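Local coordinates for processed glycerol phosphate lipoteichoic acid synthase 2 (Bacillus subtilis, PDB 2W8D), which belongs to the sulfatase family of the alkaline phosphatase clan and carries a bound magnesium ion in its alpha/beta domain, at residues 63-77 with 289-303. Sequence-based numbering, arbitrary orientation.
Sequences LAHDNETFYFDNFFH and RVPLFIHAAGVKGEK
An antiparallel pairing in the central mixed sheet of the sulfatase-family domain joins F70 to I294, with strand 292-296 lying between strands 70-76 and 251-257. Two reciprocal backbone bonds define the pair: F70 N to I294 O and I294 N to F70 O, the latter with a 165° angle at the hydrogen. At the neighbouring non-hydrogen-bonded pair, the rings of Y71 and F293 form an offset stack, centroids 4.8 Å apart and planes inclined by 30°; L63 CB and A64 CB from helix 58-65 also touch F293. The other face carries F70, F72, I294 and L292; L292 CD2 lies 3.3 Å from F72 CD2, and I294 also packs on helix 313-320. G301 CA sits over the centre of the F70 ring, 3.4 Å from its centroid, a CH-pi contact almost exactly along the ring normal.

Beyond the helix end, D66 OD1 accepts from E68 N, an Asx turn, and from T69 N, an Asx motif, while K303 NZ meets it from above the carboxylate plane in a salt bridge. K303 bends at chi2 (-63°) and chi3, turning its ammonium back toward the 66-69 loop, where it also donates to D66 O and, in the carbonyl plane, to T69 O at 2.8 Å. H295 NE2 gives E68 OE1 a 2.7 Å bond from within the imidazole plane, on the anti side of the carboxylate and tilted out of its plane, and Y248 stacks on H295.

At the opposite end, R289 lays CG over one face of F76, with CZ of that ring over the guanidinium centre. R289 NE reaches a lone pair of N74 OD1 at 2.7 Å, staying in the guanidinium plane.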
ATOM      1  N   LEU A  63     -14.588 -10.114  -2.739  1.00 16.62           N
ATOM      2  CA  LEU A  63     -13.589 -10.244  -1.672  1.00 16.71           C
ATOM      3  C   LEU A  63     -13.967  -9.440  -0.436  1.00 17.09           C
ATOM      4  O   LEU A  63     -13.774  -9.893   0.692  1.00 16.93           O
ATOM      5  CB  LEU A  63     -12.221  -9.761  -2.165  1.00 15.72           C
ATOM      6  CG  LEU A  63     -11.661 -10.473  -3.390  1.00 15.46           C
ATOM      7  CD1 LEU A  63     -10.316  -9.908  -3.719  1.00 14.23           C
ATOM      8  CD2 LEU A  63     -11.561 -11.993  -3.131  1.00 15.60           C
ATOM      9  N   ALA A  64     -14.457  -8.225  -0.675  1.00 17.29           N
ATOM     10  CA  ALA A  64     -14.932  -7.358   0.367  1.00 18.28           C
ATOM     11  C   ALA A  64     -16.079  -7.989   1.129  1.00 19.23           C
ATOM     12  O   ALA A  64     -16.223  -7.728   2.320  1.00 19.66           O
ATOM     13  CB  ALA A  64     -15.340  -5.983  -0.209  1.00 17.99           C
ATOM     14  N   HIS A  65     -16.870  -8.843   0.467  1.00 19.90           N
ATOM     15  CA  HIS A  65     -18.046  -9.403   1.109  1.00 20.66           C
ATOM     16  C   HIS A  65     -17.964 -10.866   1.501  1.00 20.28           C
ATOM     17  O   HIS A  65     -18.900 -11.387   2.113  1.00 18.72           O
ATOM     18  CB  HIS A  65     -19.311  -9.103   0.291  1.00 20.98           C
ATOM     19  CG  HIS A  65     -19.667  -7.655   0.308  1.00 25.24           C
ATOM     20  ND1 HIS A  65     -20.156  -7.029   1.434  1.00 27.56           N
ATOM     21  CD2 HIS A  65     -19.533  -6.689  -0.633  1.00 27.75           C
ATOM     22  CE1 HIS A  65     -20.348  -5.750   1.174  1.00 28.33           C
ATOM     23  NE2 HIS A  65     -19.982  -5.519  -0.075  1.00 29.22           N
ATOM     24  N   ASP A  66     -16.829 -11.508   1.193  1.00 20.24           N
ATOM     25  CA  ASP A  66     -16.700 -12.954   1.423  1.00 19.88           C
ATOM     26  C   ASP A  66     -16.482 -13.304   2.891  1.00 19.34           C
ATOM     27  O   ASP A  66     -16.327 -12.441   3.731  1.00 19.42           O
ATOM     28  CB  ASP A  66     -15.636 -13.614   0.506  1.00 19.98           C
ATOM     29  CG  ASP A  66     -14.206 -13.221   0.856  1.00 22.02           C
ATOM     30  OD1 ASP A  66     -13.944 -12.792   1.996  1.00 25.95           O
ATOM     31  OD2 ASP A  66     -13.323 -13.352  -0.017  1.00 23.33           O
ATOM     32  N   ASN A  67     -16.458 -14.592   3.181  1.00 19.22           N
ATOM     33  CA  ASN A  67     -16.286 -15.077   4.535  1.00 18.91           C
ATOM     34  C   ASN A  67     -14.828 -15.354   4.927  1.00 19.22           C
ATOM     35  O   ASN A  67     -14.572 -15.864   6.013  1.00 20.30           O
ATOM     36  CB  ASN A  67     -17.151 -16.319   4.729  1.00 18.13           C
ATOM     37  CG  ASN A  67     -16.929 -17.394   3.635  1.00 17.84           C
ATOM     38  OD1 ASN A  67     -15.935 -17.384   2.895  1.00 15.76           O
ATOM     39  ND2 ASN A  67     -17.868 -18.338   3.552  1.00 15.03           N
ATOM     40  N   GLU A  68     -13.874 -14.999   4.067  1.00 19.13           N
ATOM     41  CA  GLU A  68     -12.472 -15.422   4.263  1.00 18.94           C
ATOM     42  C   GLU A  68     -11.413 -14.340   4.111  1.00 18.21           C
ATOM     43  O   GLU A  68     -10.329 -14.451   4.678  1.00 18.51           O
ATOM     44  CB  GLU A  68     -12.114 -16.631   3.370  1.00 19.01           C
ATOM     45  CG  GLU A  68     -12.299 -16.451   1.857  1.00 19.67           C
ATOM     46  CD  GLU A  68     -12.044 -17.757   1.072  1.00 23.86           C
ATOM     47  OE1 GLU A  68     -10.885 -18.252   1.075  1.00 24.33           O
ATOM     48  OE2 GLU A  68     -12.997 -18.293   0.447  1.00 21.61           O
ATOM     49  N   THR A  69     -11.714 -13.295   3.348  1.00 17.30           N
ATOM     50  CA  THR A  69     -10.725 -12.260   3.069  1.00 15.40           C
ATOM     51  C   THR A  69     -10.861 -11.114   4.070  1.00 14.77           C
ATOM     52  O   THR A  69     -11.969 -10.668   4.356  1.00 13.81           O
ATOM     53  CB  THR A  69     -10.886 -11.753   1.637  1.00 15.48           C
ATOM     54  OG1 THR A  69     -10.923 -12.871   0.748  1.00 14.10           O
ATOM     55  CG2 THR A  69      -9.745 -10.828   1.242  1.00 14.85           C
ATOM     56  N   PHE A  70      -9.730 -10.685   4.633  1.00 14.04           N
ATOM     57  CA  PHE A  70      -9.687  -9.500   5.480  1.00 14.01           C
ATOM     58  C   PHE A  70      -9.858  -8.335   4.555  1.00 14.26           C
ATOM     59  O   PHE A  70      -9.103  -8.198   3.587  1.00 14.28           O
ATOM     60  CB  PHE A  70      -8.338  -9.268   6.146  1.00 13.47           C
ATOM     61  CG  PHE A  70      -7.955 -10.270   7.211  1.00 13.49           C
ATOM     62  CD1 PHE A  70      -8.349 -10.095   8.522  1.00 13.35           C
ATOM     63  CD2 PHE A  70      -7.092 -11.313   6.916  1.00 11.15           C
ATOM     64  CE1 PHE A  70      -7.948 -10.973   9.497  1.00 12.96           C
ATOM     65  CE2 PHE A  70      -6.678 -12.191   7.888  1.00 11.28           C
ATOM     66  CZ  PHE A  70      -7.105 -12.026   9.177  1.00 12.86           C
ATOM     67  N   TYR A  71     -10.840  -7.495   4.845  1.00 14.82           N
ATOM     68  CA  TYR A  71     -10.988  -6.238   4.136  1.00 15.24           C
ATOM     69  C   TYR A  71     -11.045  -5.113   5.178  1.00 15.80           C
ATOM     70  O   TYR A  71     -11.721  -5.257   6.195  1.00 15.72           O
ATOM     71  CB  TYR A  71     -12.254  -6.249   3.268  1.00 15.69           C
ATOM     72  CG  TYR A  71     -12.540  -4.895   2.638  1.00 15.21           C
ATOM     73  CD1 TYR A  71     -11.621  -4.326   1.752  1.00 15.16           C
ATOM     74  CD2 TYR A  71     -13.700  -4.180   2.946  1.00 14.47           C
ATOM     75  CE1 TYR A  71     -11.856  -3.096   1.177  1.00 15.24           C
ATOM     76  CE2 TYR A  71     -13.948  -2.911   2.381  1.00 13.18           C
ATOM     77  CZ  TYR A  71     -13.012  -2.387   1.502  1.00 15.78           C
ATOM     78  OH  TYR A  71     -13.194  -1.153   0.923  1.00 19.33           O
ATOM     79  N   PHE A  72     -10.308  -4.031   4.919  1.00 15.69           N
ATOM     80  CA  PHE A  72     -10.196  -2.885   5.808  1.00 15.99           C
ATOM     81  C   PHE A  72     -10.764  -1.658   5.089  1.00 16.41           C
ATOM     82  O   PHE A  72     -10.173  -1.184   4.104  1.00 16.60           O
ATOM     83  CB  PHE A  72      -8.721  -2.629   6.189  1.00 15.65           C
ATOM     84  CG  PHE A  72      -7.992  -3.858   6.716  1.00 14.95           C
ATOM     85  CD1 PHE A  72      -7.819  -4.054   8.083  1.00 13.85           C
ATOM     86  CD2 PHE A  72      -7.475  -4.804   5.847  1.00 13.08           C
ATOM     87  CE1 PHE A  72      -7.151  -5.178   8.567  1.00 13.05           C
ATOM     88  CE2 PHE A  72      -6.805  -5.929   6.330  1.00 12.47           C
ATOM     89  CZ  PHE A  72      -6.647  -6.110   7.692  1.00 12.59           C
ATOM     90  N   ASP A  73     -11.897  -1.144   5.593  1.00 16.12           N
ATOM     91  CA  ASP A  73     -12.631  -0.039   4.974  1.00 16.04           C
ATOM     92  C   ASP A  73     -12.321   1.365   5.566  1.00 15.39           C
ATOM     93  O   ASP A  73     -12.843   2.401   5.099  1.00 14.82           O
ATOM     94  CB  ASP A  73     -14.139  -0.345   4.995  1.00 16.21           C
ATOM     95  CG  ASP A  73     -14.698  -0.426   6.405  1.00 17.67           C
ATOM     96  OD1 ASP A  73     -14.026  -0.898   7.336  1.00 21.26           O
ATOM     97  OD2 ASP A  73     -15.834  -0.018   6.605  1.00 23.94           O
ATOM     98  N   ASN A  74     -11.485   1.389   6.593  1.00 14.64           N
ATOM     99  CA  ASN A  74     -10.951   2.632   7.118  1.00 13.91           C
ATOM    100  C   ASN A  74      -9.406   2.666   7.078  1.00 13.69           C
ATOM    101  O   ASN A  74      -8.741   2.987   8.053  1.00 13.12           O
ATOM    102  CB  ASN A  74     -11.478   2.864   8.516  1.00 13.97           C
ATOM    103  CG  ASN A  74     -12.950   3.098   8.542  1.00 14.61           C
ATOM    104  OD1 ASN A  74     -13.490   3.869   7.742  1.00 17.74           O
ATOM    105  ND2 ASN A  74     -13.618   2.461   9.476  1.00 12.93           N
ATOM    106  N   PHE A  75      -8.859   2.332   5.921  1.00 13.51           N
ATOM    107  CA  PHE A  75      -7.426   2.274   5.718  1.00 13.84           C
ATOM    108  C   PHE A  75      -7.046   3.424   4.778  1.00 13.73           C
ATOM    109  O   PHE A  75      -7.694   3.636   3.779  1.00 15.22           O
ATOM    110  CB  PHE A  75      -7.045   0.899   5.143  1.00 13.36           C
ATOM    111  CG  PHE A  75      -5.624   0.797   4.710  1.00 12.54           C
ATOM    112  CD1 PHE A  75      -4.616   0.515   5.628  1.00 12.01           C
ATOM    113  CD2 PHE A  75      -5.286   0.976   3.386  1.00 11.73           C
ATOM    114  CE1 PHE A  75      -3.289   0.422   5.229  1.00 11.88           C
ATOM    115  CE2 PHE A  75      -3.954   0.894   2.963  1.00  9.20           C
ATOM    116  CZ  PHE A  75      -2.966   0.622   3.870  1.00 12.75           C
ATOM    117  N   PHE A  76      -6.027   4.182   5.132  1.00 13.66           N
ATOM    118  CA  PHE A  76      -5.696   5.403   4.448  1.00 13.75           C
ATOM    119  C   PHE A  76      -4.300   5.343   3.814  1.00 13.76           C
ATOM    120  O   PHE A  76      -3.339   4.879   4.442  1.00 13.34           O
ATOM    121  CB  PHE A  76      -5.779   6.585   5.447  1.00 13.59           C
ATOM    122  CG  PHE A  76      -7.183   6.840   5.967  1.00 14.88           C
ATOM    123  CD1 PHE A  76      -7.967   7.873   5.431  1.00 13.94           C
ATOM    124  CD2 PHE A  76      -7.726   6.046   6.992  1.00 12.30           C
ATOM    125  CE1 PHE A  76      -9.282   8.100   5.893  1.00 13.25           C
ATOM    126  CE2 PHE A  76      -9.033   6.272   7.461  1.00 12.50           C
ATOM    127  CZ  PHE A  76      -9.805   7.298   6.908  1.00 14.89           C
ATOM    128  N   HIS A  77      -4.161   5.879   2.602  1.00 14.07           N
ATOM    129  CA  HIS A  77      -2.796   6.088   2.072  1.00 15.31           C
ATOM    130  C   HIS A  77      -2.094   7.224   2.856  1.00 16.09           C
ATOM    131  O   HIS A  77      -2.737   8.144   3.337  1.00 15.64           O
ATOM    132  CB  HIS A  77      -2.805   6.367   0.568  1.00 14.61           C
ATOM    133  CG  HIS A  77      -3.178   7.774   0.224  1.00 16.69           C
ATOM    134  ND1 HIS A  77      -2.238   8.785   0.117  1.00 15.99           N
ATOM    135  CD2 HIS A  77      -4.383   8.345  -0.021  1.00 13.56           C
ATOM    136  CE1 HIS A  77      -2.850   9.917  -0.181  1.00 16.24           C
ATOM    137  NE2 HIS A  77      -4.153   9.681  -0.254  1.00 17.02           N
ATOM    138  N   ARG A 289      -9.451   7.262   1.897  1.00 16.08           N
ATOM    139  CA  ARG A 289      -9.525   5.825   2.109  1.00 15.22           C
ATOM    140  C   ARG A 289      -9.113   5.112   0.798  1.00 15.33           C
ATOM    141  O   ARG A 289      -9.625   5.438  -0.285  1.00 14.88           O
ATOM    142  CB  ARG A 289     -10.937   5.399   2.542  1.00 15.28           C
ATOM    143  CG  ARG A 289     -11.241   5.588   4.038  1.00 13.74           C
ATOM    144  CD  ARG A 289     -12.718   5.352   4.333  1.00 12.21           C
ATOM    145  NE  ARG A 289     -13.030   5.627   5.742  1.00 14.82           N
ATOM    146  CZ  ARG A 289     -13.283   6.841   6.253  1.00 14.14           C
ATOM    147  NH1 ARG A 289     -13.268   7.920   5.484  1.00 13.03           N
ATOM    148  NH2 ARG A 289     -13.555   6.982   7.541  1.00 14.78           N
ATOM    149  N   VAL A 290      -8.160   4.191   0.909  1.00 14.79           N
ATOM    150  CA  VAL A 290      -7.849   3.218  -0.144  1.00 14.74           C
ATOM    151  C   VAL A 290      -8.090   1.780   0.361  1.00 14.62           C
ATOM    152  O   VAL A 290      -7.896   1.482   1.547  1.00 13.84           O
ATOM    153  CB  VAL A 290      -6.408   3.361  -0.710  1.00 13.94           C
ATOM    154  CG1 VAL A 290      -6.179   4.803  -1.263  1.00 13.23           C
ATOM    155  CG2 VAL A 290      -5.388   3.056   0.350  1.00 15.42           C
ATOM    156  N   PRO A 291      -8.533   0.890  -0.539  1.00 14.64           N
ATOM    157  CA  PRO A 291      -8.839  -0.457  -0.065  1.00 15.14           C
ATOM    158  C   PRO A 291      -7.572  -1.227   0.281  1.00 15.45           C
ATOM    159  O   PRO A 291      -6.511  -0.945  -0.280  1.00 15.59           O
ATOM    160  CB  PRO A 291      -9.581  -1.113  -1.235  1.00 15.63           C
ATOM    161  CG  PRO A 291      -9.210  -0.313  -2.457  1.00 16.03           C
ATOM    162  CD  PRO A 291      -8.713   1.065  -1.988  1.00 14.06           C
ATOM    163  N   LEU A 292      -7.689  -2.126   1.261  1.00 14.64           N
ATOM    164  CA  LEU A 292      -6.636  -3.028   1.642  1.00 14.89           C
ATOM    165  C   LEU A 292      -7.304  -4.375   1.789  1.00 14.95           C
ATOM    166  O   LEU A 292      -8.292  -4.482   2.501  1.00 14.74           O
ATOM    167  CB  LEU A 292      -5.987  -2.618   2.962  1.00 13.83           C
ATOM    168  CG  LEU A 292      -5.032  -3.706   3.500  1.00 13.52           C
ATOM    169  CD1 LEU A 292      -3.771  -3.973   2.608  1.00 10.65           C
ATOM    170  CD2 LEU A 292      -4.583  -3.391   4.929  1.00 10.62           C
ATOM    171  N   PHE A 293      -6.783  -5.376   1.095  1.00 15.14           N
ATOM    172  CA  PHE A 293      -7.302  -6.751   1.168  1.00 15.80           C
ATOM    173  C   PHE A 293      -6.136  -7.645   1.590  1.00 15.87           C
ATOM    174  O   PHE A 293      -5.023  -7.448   1.107  1.00 16.38           O
ATOM    175  CB  PHE A 293      -7.783  -7.242  -0.214  1.00 15.77           C
ATOM    176  CG  PHE A 293      -8.956  -6.500  -0.754  1.00 16.23           C
ATOM    177  CD1 PHE A 293     -10.237  -6.934  -0.489  1.00 17.79           C
ATOM    178  CD2 PHE A 293      -8.785  -5.359  -1.542  1.00 15.68           C
ATOM    179  CE1 PHE A 293     -11.355  -6.238  -0.990  1.00 16.52           C
ATOM    180  CE2 PHE A 293      -9.885  -4.689  -2.053  1.00 16.54           C
ATOM    181  CZ  PHE A 293     -11.179  -5.138  -1.768  1.00 13.82           C
ATOM    182  N   ILE A 294      -6.377  -8.579   2.510  1.00 15.10           N
ATOM    183  CA  ILE A 294      -5.389  -9.588   2.852  1.00 15.00           C
ATOM    184  C   ILE A 294      -6.090 -10.954   2.846  1.00 15.38           C
ATOM    185  O   ILE A 294      -6.985 -11.198   3.661  1.00 14.42           O
ATOM    186  CB  ILE A 294      -4.764  -9.387   4.262  1.00 14.05           C
ATOM    187  CG1 ILE A 294      -4.009  -8.077   4.383  1.00 14.83           C
ATOM    188  CG2 ILE A 294      -3.833 -10.515   4.590  1.00 16.49           C
ATOM    189  CD1 ILE A 294      -3.599  -7.795   5.797  1.00 14.41           C
ATOM    190  N   HIS A 295      -5.694 -11.822   1.924  1.00 15.41           N
ATOM    191  CA  HIS A 295      -6.140 -13.198   1.972  1.00 16.64           C
ATOM    192  C   HIS A 295      -4.941 -14.039   2.346  1.00 16.12           C
ATOM    193  O   HIS A 295      -4.000 -14.177   1.583  1.00 15.71           O
ATOM    194  CB  HIS A 295      -6.763 -13.653   0.655  1.00 17.74           C
ATOM    195  CG  HIS A 295      -7.341 -15.036   0.724  1.00 19.31           C
ATOM    196  ND1 HIS A 295      -6.592 -16.166   0.495  1.00 20.80           N
ATOM    197  CD2 HIS A 295      -8.586 -15.470   1.046  1.00 21.17           C
ATOM    198  CE1 HIS A 295      -7.343 -17.242   0.669  1.00 20.97           C
ATOM    199  NE2 HIS A 295      -8.560 -16.845   1.003  1.00 23.43           N
ATOM    200  N   ALA A 296      -4.956 -14.511   3.585  1.00 16.63           N
ATOM    201  CA  ALA A 296      -3.932 -15.348   4.136  1.00 16.67           C
ATOM    202  C   ALA A 296      -4.574 -16.707   4.156  1.00 17.62           C
ATOM    203  O   ALA A 296      -5.609 -16.920   4.815  1.00 18.35           O
ATOM    204  CB  ALA A 296      -3.593 -14.903   5.518  1.00 16.23           C
ATOM    205  N   ALA A 297      -3.988 -17.629   3.403  1.00 18.33           N
ATOM    206  CA  ALA A 297      -4.568 -18.969   3.258  1.00 18.88           C
ATOM    207  C   ALA A 297      -4.344 -19.768   4.523  1.00 19.03           C
ATOM    208  O   ALA A 297      -3.234 -19.739   5.089  1.00 19.54           O
ATOM    209  CB  ALA A 297      -3.946 -19.677   2.077  1.00 18.86           C
ATOM    210  N   GLY A 298      -5.372 -20.504   4.949  1.00 18.49           N
ATOM    211  CA  GLY A 298      -5.322 -21.203   6.229  1.00 17.93           C
ATOM    212  C   GLY A 298      -5.831 -20.359   7.388  1.00 18.57           C
ATOM    213  O   GLY A 298      -6.000 -20.885   8.498  1.00 17.83           O
ATOM    214  N   VAL A 299      -6.082 -19.058   7.124  1.00 18.58           N
ATOM    215  CA  VAL A 299      -6.560 -18.100   8.129  1.00 18.88           C
ATOM    216  C   VAL A 299      -7.902 -17.456   7.738  1.00 19.55           C
ATOM    217  O   VAL A 299      -8.041 -16.877   6.658  1.00 20.59           O
ATOM    218  CB  VAL A 299      -5.525 -16.964   8.408  1.00 18.76           C
ATOM    219  CG1 VAL A 299      -5.984 -16.086   9.544  1.00 17.60           C
ATOM    220  CG2 VAL A 299      -4.154 -17.539   8.747  1.00 19.44           C
ATOM    221  N   LYS A 300      -8.874 -17.528   8.635  1.00 19.27           N
ATOM    222  CA  LYS A 300     -10.169 -16.922   8.399  1.00 19.53           C
ATOM    223  C   LYS A 300     -10.144 -15.391   8.608  1.00 19.48           C
ATOM    224  O   LYS A 300     -10.046 -14.916   9.741  1.00 19.83           O
ATOM    225  CB  LYS A 300     -11.217 -17.582   9.300  1.00 19.31           C
ATOM    226  CG  LYS A 300     -12.641 -17.205   8.929  1.00 20.60           C
ATOM    227  CD  LYS A 300     -13.659 -17.832   9.871  1.00 20.79           C
ATOM    228  CE  LYS A 300     -15.031 -17.171   9.722  1.00 22.08           C
ATOM    229  NZ  LYS A 300     -14.929 -15.678   9.863  1.00 22.42           N
ATOM    230  N   GLY A 301     -10.230 -14.634   7.516  1.00 18.92           N
ATOM    231  CA  GLY A 301     -10.204 -13.185   7.577  1.00 18.52           C
ATOM    232  C   GLY A 301     -11.481 -12.565   8.128  1.00 18.89           C
ATOM    233  O   GLY A 301     -12.501 -13.217   8.240  1.00 17.68           O
ATOM    234  N   GLU A 302     -11.393 -11.291   8.494  1.00 19.30           N
ATOM    235  CA  GLU A 302     -12.526 -10.540   8.999  1.00 19.83           C
ATOM    236  C   GLU A 302     -12.567  -9.205   8.278  1.00 19.21           C
ATOM    237  O   GLU A 302     -11.522  -8.702   7.848  1.00 18.69           O
ATOM    238  CB  GLU A 302     -12.354 -10.284  10.498  1.00 20.61           C
ATOM    239  CG  GLU A 302     -12.420 -11.511  11.381  1.00 23.58           C
ATOM    240  CD  GLU A 302     -13.830 -12.095  11.439  1.00 28.11           C
ATOM    241  OE1 GLU A 302     -14.767 -11.390  11.888  1.00 29.05           O
ATOM    242  OE2 GLU A 302     -13.995 -13.266  11.029  1.00 30.56           O
ATOM    243  N   LYS A 303     -13.762  -8.637   8.163  1.00 18.16           N
ATOM    244  CA  LYS A 303     -13.951  -7.264   7.681  1.00 18.12           C
ATOM    245  C   LYS A 303     -13.647  -6.330   8.821  1.00 17.27           C
ATOM    246  O   LYS A 303     -14.509  -6.078   9.650  1.00 17.34           O
ATOM    247  CB  LYS A 303     -15.402  -7.064   7.206  1.00 17.94           C
ATOM    248  CG  LYS A 303     -15.964  -8.301   6.459  1.00 20.55           C
ATOM    249  CD  LYS A 303     -15.166  -8.587   5.167  1.00 20.42           C
ATOM    250  CE  LYS A 303     -15.042 -10.031   4.906  1.00 19.75           C
ATOM    251  NZ  LYS A 303     -14.570 -10.284   3.526  1.00 19.35           N
TER
HETATM  252  O   HOH W   1     -10.098   1.670   3.019  1.00 18.03           O